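Protein Pcdhgc3 (Mus musculus, PDB 4ZI8) probably acts as a calcium-dependent homophilic cell-adhesion protein that may help establish specific neuronal connections, here represented by its first three extracellular cadherin repeats. Local coordinates at residues L300-Q313 against E322-D334. Sequence-based numbering, arbitrary orientation.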
loop_
_atom_site.group_PDB
_atom_site.type_symbol
_atom_site.label_atom_id
_atom_site.label_comp_id
_atom_site.label_asym_id
_atom_site.label_seq_id
_atom_site.Cartn_x
_atom_site.Cartn_y
_atom_site.Cartn_z
ATOM N N LEU B 300 -11.929 -44.513 27.286
ATOM C CA LEU B 300 -13.370 -44.331 27.379
ATOM C C LEU B 300 -13.931 -45.249 28.450
ATOM O O LEU B 300 -13.328 -46.259 28.792
ATOM C CB LEU B 300 -14.044 -44.619 26.044
ATOM C CG LEU B 300 -13.610 -43.757 24.849
ATOM C CD1 LEU B 300 -14.330 -44.222 23.619
ATOM C CD2 LEU B 300 -13.918 -42.304 25.099
ATOM N N ASP B 301 -15.083 -44.882 28.988
ATOM C CA ASP B 301 -15.777 -45.753 29.916
ATOM C C ASP B 301 -17.271 -45.519 29.799
ATOM O O ASP B 301 -17.760 -44.414 30.075
ATOM C CB ASP B 301 -15.316 -45.508 31.340
ATOM C CG ASP B 301 -15.888 -46.525 32.304
ATOM O OD1 ASP B 301 -17.117 -46.571 32.452
ATOM O OD2 ASP B 301 -15.108 -47.280 32.907
ATOM N N PHE B 302 -17.989 -46.554 29.374
ATOM C CA PHE B 302 -19.403 -46.420 29.051
ATOM C C PHE B 302 -20.228 -46.110 30.304
ATOM O O PHE B 302 -21.187 -45.350 30.251
ATOM C CB PHE B 302 -19.898 -47.694 28.349
ATOM C CG PHE B 302 -21.394 -47.740 28.113
ATOM C CD1 PHE B 302 -21.966 -47.120 27.003
ATOM C CD2 PHE B 302 -22.225 -48.444 28.984
ATOM C CE1 PHE B 302 -23.328 -47.183 26.784
ATOM C CE2 PHE B 302 -23.596 -48.502 28.765
ATOM C CZ PHE B 302 -24.141 -47.881 27.663
ATOM N N GLU B 303 -19.843 -46.677 31.436
ATOM C CA GLU B 303 -20.601 -46.431 32.659
ATOM C C GLU B 303 -20.304 -45.029 33.210
ATOM O O GLU B 303 -21.156 -44.417 33.840
ATOM C CB GLU B 303 -20.321 -47.527 33.704
ATOM C CG GLU B 303 -20.633 -48.945 33.187
ATOM C CD GLU B 303 -19.533 -49.539 32.291
ATOM O OE1 GLU B 303 -18.344 -49.419 32.653
ATOM O OE2 GLU B 303 -19.848 -50.129 31.231
ATOM N N ASP B 304 -19.121 -44.489 32.927
ATOM C CA ASP B 304 -18.797 -43.137 33.389
ATOM C C ASP B 304 -19.429 -42.067 32.501
ATOM O O ASP B 304 -20.061 -41.118 32.995
ATOM C CB ASP B 304 -17.282 -42.939 33.449
ATOM C CG ASP B 304 -16.628 -43.772 34.534
ATOM O OD1 ASP B 304 -17.349 -44.273 35.433
ATOM O OD2 ASP B 304 -15.387 -43.927 34.496
ATOM N N THR B 305 -19.258 -42.211 31.192
ATOM C CA THR B 305 -19.775 -41.212 30.267
ATOM C C THR B 305 -20.158 -41.835 28.938
ATOM O O THR B 305 -19.308 -42.395 28.253
ATOM C CB THR B 305 -18.737 -40.099 30.019
ATOM O OG1 THR B 305 -18.317 -39.564 31.280
ATOM C CG2 THR B 305 -19.343 -38.988 29.183
ATOM N N LYS B 306 -21.428 -41.704 28.568
ATOM C CA LYS B 306 -21.960 -42.336 27.372
ATOM C C LYS B 306 -21.785 -41.503 26.113
ATOM O O LYS B 306 -21.808 -42.037 25.005
ATOM C CB LYS B 306 -23.437 -42.640 27.566
ATOM C CG LYS B 306 -23.673 -43.759 28.562
ATOM C CD LYS B 306 -25.128 -43.847 28.996
ATOM C CE LYS B 306 -25.299 -44.991 29.988
ATOM N NZ LYS B 306 -24.192 -45.015 30.989
ATOM N N LEU B 307 -21.631 -40.199 26.283
ATOM C CA LEU B 307 -21.586 -39.311 25.147
ATOM C C LEU B 307 -20.611 -38.170 25.419
ATOM O O LEU B 307 -20.709 -37.511 26.451
ATOM C CB LEU B 307 -22.981 -38.761 24.844
ATOM C CG LEU B 307 -23.037 -37.710 23.722
ATOM C CD1 LEU B 307 -22.589 -38.259 22.357
ATOM C CD2 LEU B 307 -24.422 -37.074 23.617
ATOM N N HIS B 308 -19.677 -37.951 24.500
ATOM C CA HIS B 308 -18.757 -36.820 24.599
ATOM C C HIS B 308 -19.069 -35.817 23.492
ATOM O O HIS B 308 -19.278 -36.220 22.344
ATOM C CB HIS B 308 -17.300 -37.296 24.507
ATOM C CG HIS B 308 -16.912 -38.264 25.585
ATOM N ND1 HIS B 308 -16.510 -37.862 26.842
ATOM C CD2 HIS B 308 -16.881 -39.621 25.595
ATOM C CE1 HIS B 308 -16.261 -38.931 27.584
ATOM N NE2 HIS B 308 -16.467 -40.006 26.845
ATOM N N GLU B 309 -19.149 -34.533 23.845
ATOM C CA GLU B 309 -19.322 -33.451 22.876
ATOM C C GLU B 309 -18.012 -32.709 22.695
ATOM O O GLU B 309 -17.544 -32.072 23.621
ATOM C CB GLU B 309 -20.376 -32.446 23.326
ATOM C CG GLU B 309 -21.784 -32.933 23.324
ATOM C CD GLU B 309 -22.788 -31.782 23.241
ATOM O OE1 GLU B 309 -22.511 -30.787 22.511
ATOM O OE2 GLU B 309 -23.849 -31.886 23.906
ATOM N N ILE B 310 -17.431 -32.773 21.518
ATOM C CA ILE B 310 -16.141 -32.154 21.300
ATOM C C ILE B 310 -16.238 -31.043 20.260
ATOM O O ILE B 310 -16.682 -31.275 19.141
ATOM C CB ILE B 310 -15.124 -33.164 20.814
ATOM C CG1 ILE B 310 -15.038 -34.324 21.799
ATOM C CG2 ILE B 310 -13.769 -32.498 20.599
ATOM C CD1 ILE B 310 -14.591 -35.542 21.100
ATOM N N TYR B 311 -15.814 -29.847 20.614
ATOM C CA TYR B 311 -15.857 -28.764 19.649
ATOM C C TYR B 311 -14.467 -28.567 19.066
ATOM O O TYR B 311 -13.459 -28.574 19.786
ATOM C CB TYR B 311 -16.360 -27.463 20.268
ATOM C CG TYR B 311 -17.815 -27.469 20.631
ATOM C CD1 TYR B 311 -18.255 -28.107 21.776
ATOM C CD2 TYR B 311 -18.745 -26.816 19.845
ATOM C CE1 TYR B 311 -19.590 -28.104 22.133
ATOM C CE2 TYR B 311 -20.084 -26.804 20.191
ATOM C CZ TYR B 311 -20.499 -27.453 21.337
ATOM O OH TYR B 311 -21.828 -27.457 21.701
ATOM N N ILE B 312 -14.418 -28.435 17.759
ATOM C CA ILE B 312 -13.142 -28.303 17.093
ATOM C C ILE B 312 -13.151 -26.970 16.329
ATOM O O ILE B 312 -14.177 -26.549 15.798
ATOM C CB ILE B 312 -12.883 -29.496 16.175
ATOM C CG1 ILE B 312 -12.707 -30.770 17.035
ATOM C CG2 ILE B 312 -11.655 -29.259 15.281
ATOM C CD1 ILE B 312 -12.423 -32.016 16.236
ATOM N N GLN B 313 -12.011 -26.304 16.308
ATOM C CA GLN B 313 -11.940 -24.996 15.717
ATOM C C GLN B 313 -11.000 -25.086 14.534
ATOM O O GLN B 313 -10.005 -25.813 14.600
ATOM C CB GLN B 313 -11.460 -23.993 16.751
ATOM C CG GLN B 313 -11.018 -22.681 16.177
ATOM C CD GLN B 313 -10.407 -21.792 17.235
ATOM O OE1 GLN B 313 -11.108 -21.015 17.879
ATOM N NE2 GLN B 313 -9.096 -21.911 17.431
ATOM N N GLU B 322 -10.499 -15.499 11.377
ATOM C CA GLU B 322 -11.836 -15.765 11.901
ATOM C C GLU B 322 -11.931 -17.276 12.022
ATOM O O GLU B 322 -11.644 -17.991 11.074
ATOM C CB GLU B 322 -12.946 -15.197 10.991
ATOM C CG GLU B 322 -14.359 -15.751 11.320
ATOM C CD GLU B 322 -15.525 -14.997 10.645
ATOM O OE1 GLU B 322 -15.342 -13.897 10.060
ATOM O OE2 GLU B 322 -16.657 -15.509 10.720
ATOM N N GLY B 323 -12.298 -17.770 13.200
ATOM C CA GLY B 323 -12.378 -19.207 13.388
ATOM C C GLY B 323 -13.683 -19.765 12.860
ATOM O O GLY B 323 -14.743 -19.107 12.894
ATOM N N ALA B 324 -13.616 -20.995 12.364
ATOM C CA ALA B 324 -14.822 -21.743 12.064
ATOM C C ALA B 324 -14.909 -22.814 13.149
ATOM O O ALA B 324 -13.890 -23.142 13.765
ATOM C CB ALA B 324 -14.762 -22.349 10.695
ATOM N N HIS B 325 -16.100 -23.337 13.387
ATOM C CA HIS B 325 -16.294 -24.304 14.457
ATOM C C HIS B 325 -17.136 -25.448 13.999
ATOM O O HIS B 325 -18.048 -25.263 13.187
ATOM C CB HIS B 325 -16.956 -23.646 15.658
ATOM C CG HIS B 325 -16.304 -22.370 16.050
ATOM N ND1 HIS B 325 -15.242 -22.324 16.925
ATOM C CD2 HIS B 325 -16.523 -21.092 15.641
ATOM C CE1 HIS B 325 -14.854 -21.068 17.063
ATOM N NE2 HIS B 325 -15.617 -20.300 16.297
ATOM N N CYS B 326 -16.839 -26.631 14.520
ATOM C CA CYS B 326 -17.729 -27.746 14.326
ATOM C C CYS B 326 -17.805 -28.532 15.630
ATOM O O CYS B 326 -17.065 -28.266 16.598
ATOM C CB CYS B 326 -17.266 -28.641 13.173
ATOM S SG CYS B 326 -15.814 -29.582 13.573
ATOM N N LYS B 327 -18.723 -29.480 15.652
ATOM C CA LYS B 327 -18.937 -30.289 16.834
ATOM C C LYS B 327 -18.859 -31.760 16.469
ATOM O O LYS B 327 -19.419 -32.180 15.461
ATOM C CB LYS B 327 -20.295 -29.956 17.450
ATOM C CG LYS B 327 -20.621 -30.711 18.710
ATOM C CD LYS B 327 -21.908 -30.176 19.313
ATOM C CE LYS B 327 -22.692 -29.401 18.296
ATOM N NZ LYS B 327 -24.133 -29.298 18.659
ATOM N N VAL B 328 -18.155 -32.539 17.278
ATOM C CA VAL B 328 -18.123 -33.977 17.112
ATOM C C VAL B 328 -18.838 -34.616 18.298
ATOM O O VAL B 328 -18.476 -34.368 19.438
ATOM C CB VAL B 328 -16.695 -34.511 17.049
ATOM C CG1 VAL B 328 -16.714 -35.977 16.648
ATOM C CG2 VAL B 328 -15.890 -33.674 16.072
ATOM N N LEU B 329 -19.876 -35.393 18.021
ATOM C CA LEU B 329 -20.584 -36.150 19.046
ATOM C C LEU B 329 -20.020 -37.553 19.065
ATOM O O LEU B 329 -20.198 -38.299 18.112
ATOM C CB LEU B 329 -22.076 -36.189 18.762
ATOM C CG LEU B 329 -22.778 -34.841 18.862
ATOM C CD1 LEU B 329 -24.248 -34.940 18.440
ATOM C CD2 LEU B 329 -22.669 -34.363 20.287
ATOM N N VAL B 330 -19.319 -37.901 20.137
ATOM C CA VAL B 330 -18.740 -39.243 20.274
ATOM C C VAL B 330 -19.589 -40.063 21.244
ATOM O O VAL B 330 -19.601 -39.805 22.453
ATOM C CB VAL B 330 -17.290 -39.214 20.783
ATOM C CG1 VAL B 330 -16.742 -40.637 20.930
ATOM C CG2 VAL B 330 -16.422 -38.406 19.846
ATOM N N GLU B 331 -20.325 -41.011 20.683
ATOM C CA GLU B 331 -21.141 -41.939 21.461
ATOM C C GLU B 331 -20.300 -43.141 21.859
ATOM O O GLU B 331 -19.720 -43.809 21.011
ATOM C CB GLU B 331 -22.371 -42.387 20.675
ATOM C CG GLU B 331 -23.222 -43.399 21.441
ATOM C CD GLU B 331 -24.376 -43.960 20.620
ATOM O OE1 GLU B 331 -24.627 -43.429 19.512
ATOM O OE2 GLU B 331 -25.026 -44.928 21.091
ATOM N N VAL B 332 -20.207 -43.385 23.155
ATOM C CA VAL B 332 -19.479 -44.531 23.676
ATOM C C VAL B 332 -20.371 -45.768 23.687
ATOM O O VAL B 332 -21.472 -45.734 24.247
ATOM C CB VAL B 332 -18.975 -44.279 25.103
ATOM C CG1 VAL B 332 -18.166 -45.462 25.580
ATOM C CG2 VAL B 332 -18.162 -42.983 25.165
ATOM N N VAL B 333 -19.887 -46.855 23.087
ATOM C CA VAL B 333 -20.659 -48.069 22.929
ATOM C C VAL B 333 -20.242 -49.125 23.962
ATOM O O VAL B 333 -19.061 -49.440 24.123
ATOM C CB VAL B 333 -20.506 -48.630 21.527
ATOM C CG1 VAL B 333 -21.289 -49.911 21.405
ATOM C CG2 VAL B 333 -20.983 -47.605 20.501
ATOM N N ASP B 334 -21.223 -49.647 24.681
ATOM C CA ASP B 334 -20.953 -50.587 25.749
ATOM C C ASP B 334 -20.365 -51.841 25.134
ATOM O O ASP B 334 -20.872 -52.338 24.119
ATOM C CB ASP B 334 -22.239 -50.876 26.523
ATOM C CG ASP B 334 -22.046 -51.859 27.688
ATOM O OD1 ASP B 334 -20.912 -52.143 28.116
ATOM O OD2 ASP B 334 -23.067 -52.357 28.191
ATOM O OXT ASP B 334 -19.352 -52.353 25.618
HETATM O O HOH W 1 -22.084 -51.717 31.017
HETATM O O HOH W 2 -14.821 -24.412 18.241
#
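The ring of F302 lies flat against D334, whose CB stands over the ring centre, 3.4 Å from the centroid, while the D334 carboxylate is stacked with its plane only 9° from that of the ring. With CG anti to the backbone N (chi1 173°), F302 turns back across the end of the neighbouring strand, and the CG of K306 covers the rim of its other face. At the ring edge, CD1 meets V332 O in plane at 3.1 Å. Replacing F302 with alanine removes the ring between them, which is likely to leave D334 CB and K306 CG without their packing partner and the terminal residue freer to turn. V332 packs against the 302-305 turn: its CG1 lies on F302 CB, and its CG2 meets T305 O and the edge of the H308 imidazole, 3.6 Å from H308 CD2.

From here to Q313 and H325 the strands run antiparallel, and successive residues illustrate how a sheet separates two environments. On one face, I310 CD1 touches V330 CG2 at 3.6 Å and I312 CD1 touches V328 CG2, a buried apolar row that meets V256 and V253 of strand 252-259. On the other, the K327 chain lies side by side with Y311, its CG over the centre of one ring face, 4.2 Å from the centroid, in a CH-pi contact. The K327 ammonium and E309 carboxylate stay beyond salt-bridge distance, so their attraction is probably modest. Straight backbone bonds such as V328 N to I310 O (2.7 Å, 173°) join the strands. H325 NE2 is hydrogen-bonded to D179 of the second subunit.

The arrangement is a beta hairpin in the Greek-key sandwich of the third cadherin repeat; at the F302 end, D301, E303 and D334 belong to calcium sites with no ion bound to this chain, where the next repeat would follow.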